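Local coordinates for uncharacterized protein AF_1382 (Archaeoglobus fulgidus DSM 4304, PDB 2QVO) that is of unknown function but has the winged helix-turn-helix architecture common among DNA-binding transcription regulators, so it probably binds DNA, at residues A14-L18 / I50-F54. Sequence-based numbering, arbitrary orientation.
Sequences ALEIL and IIKKF
F54 reaches from helix 44-56 to the backbone of helix 12-26, where its rim meets A14: CZ lies 3.4 Å from A14 O, and the oxygen sits at the ring edge, near its plane. That oxygen already accepts the helical hydrogen bond from L18 N (3.0 Å), so the aromatic C-H edge is a second, weakly polar neighbour. The CB of F54 points toward helix 12-26, and chi1 of -74°, with CG anti to the carbonyl carbon, places CZ and CE2 beside A14 and L18. L18 adds its CB, 4.0 Å from F54 CZ, while I50 CG2, one turn earlier on the same helix as the ring, lies over one ring face, offset toward the rim.

I17 carries most of the remaining apolar contacts, one set on each branch; A14 with I50 makes the other. I17 CD1 packs 3.8 Å from I50 CG2. With CG1 of I17 anti to the carbonyl carbon (chi1 -67°), CG2 is left anti to the backbone N, and it approaches I51 CD1 at 3.7 Å and, from an oblique direction, F54 CE2 at 4.0 Å. The small A14 lets I50 CG2 come to 4.2 Å from A14 CA.

The local axes approach to 10.8 Å at a crossing angle of -73°, packing the first long helix across the probable recognition helix of a winged helix-turn-helix domain. Beyond the pair, L18 rests on I80 and I84 of helix 75-90, and I51 on I71 and C62 of the wing strands. No hydrogen bond joins the segments; hydrophobic burial is probably the main source of stability.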
# COMPACT_ATOMS: atom_id res chain seq x y z
N ALA A 14 0.60 -4.16 7.16
CA ALA A 14 -0.07 -2.98 6.60
C ALA A 14 0.93 -1.97 6.06
O ALA A 14 0.71 -1.35 5.00
CB ALA A 14 -0.99 -2.33 7.64
N LEU A 15 2.04 -1.80 6.78
CA LEU A 15 3.13 -0.92 6.34
C LEU A 15 3.70 -1.34 4.98
O LEU A 15 3.84 -0.51 4.08
CB LEU A 15 4.27 -0.91 7.37
CG LEU A 15 5.51 -0.16 6.87
CD1 LEU A 15 5.23 1.32 6.86
CD2 LEU A 15 6.74 -0.48 7.70
N GLU A 16 4.05 -2.63 4.87
CA GLU A 16 4.64 -3.18 3.64
C GLU A 16 3.70 -2.97 2.45
O GLU A 16 4.17 -2.68 1.35
CB GLU A 16 4.94 -4.67 3.78
CG GLU A 16 6.19 -5.02 4.57
CD GLU A 16 6.28 -6.51 4.90
OE1 GLU A 16 5.72 -7.34 4.14
OE2 GLU A 16 6.91 -6.85 5.92
N ILE A 17 2.40 -3.13 2.67
CA ILE A 17 1.41 -2.91 1.61
C ILE A 17 1.41 -1.44 1.16
O ILE A 17 1.50 -1.12 -0.04
CB ILE A 17 0.01 -3.43 2.02
CG1 ILE A 17 0.07 -4.96 2.14
CG2 ILE A 17 -1.07 -3.03 1.00
CD1 ILE A 17 -1.02 -5.57 3.01
N LEU A 18 1.34 -0.54 2.14
CA LEU A 18 1.34 0.88 1.85
C LEU A 18 2.57 1.34 1.09
O LEU A 18 2.45 2.11 0.13
CB LEU A 18 1.23 1.68 3.16
CG LEU A 18 1.13 3.19 2.95
CD1 LEU A 18 -0.14 3.56 2.19
CD2 LEU A 18 1.20 3.92 4.33
N ILE A 50 -6.73 -5.38 3.86
CA ILE A 50 -5.98 -4.16 4.20
C ILE A 50 -6.27 -3.01 3.24
O ILE A 50 -6.46 -1.86 3.68
CB ILE A 50 -4.45 -4.44 4.30
CG1 ILE A 50 -4.15 -5.38 5.48
CG2 ILE A 50 -3.64 -3.14 4.39
CD1 ILE A 50 -4.65 -4.87 6.87
N ILE A 51 -6.29 -3.30 1.95
CA ILE A 51 -6.67 -2.32 0.93
C ILE A 51 -8.05 -1.72 1.23
O ILE A 51 -8.23 -0.51 1.15
CB ILE A 51 -6.63 -2.93 -0.51
CG1 ILE A 51 -5.20 -3.35 -0.90
CG2 ILE A 51 -7.24 -1.98 -1.55
CD1 ILE A 51 -4.17 -2.24 -0.93
N LYS A 52 -9.00 -2.57 1.59
CA LYS A 52 -10.35 -2.09 1.94
C LYS A 52 -10.30 -1.17 3.16
O LYS A 52 -11.03 -0.17 3.23
CB LYS A 52 -11.33 -3.25 2.14
CG LYS A 52 -11.62 -4.10 0.87
CD LYS A 52 -12.56 -3.40 -0.11
N LYS A 53 -9.44 -1.48 4.12
CA LYS A 53 -9.27 -0.61 5.29
C LYS A 53 -8.64 0.73 4.90
O LYS A 53 -9.06 1.79 5.39
CB LYS A 53 -8.46 -1.31 6.39
CG LYS A 53 -9.19 -2.53 7.01
CD LYS A 53 -8.46 -3.08 8.23
CE LYS A 53 -9.29 -4.13 8.95
N PHE A 54 -7.66 0.68 4.00
CA PHE A 54 -7.03 1.91 3.47
C PHE A 54 -8.05 2.76 2.73
O PHE A 54 -8.04 3.99 2.85
CB PHE A 54 -5.85 1.60 2.54
CG PHE A 54 -4.60 1.14 3.25
CD1 PHE A 54 -4.38 1.44 4.59
CD2 PHE A 54 -3.62 0.44 2.57
CE1 PHE A 54 -3.22 1.02 5.24
CE2 PHE A 54 -2.46 0.02 3.21
CZ PHE A 54 -2.26 0.31 4.55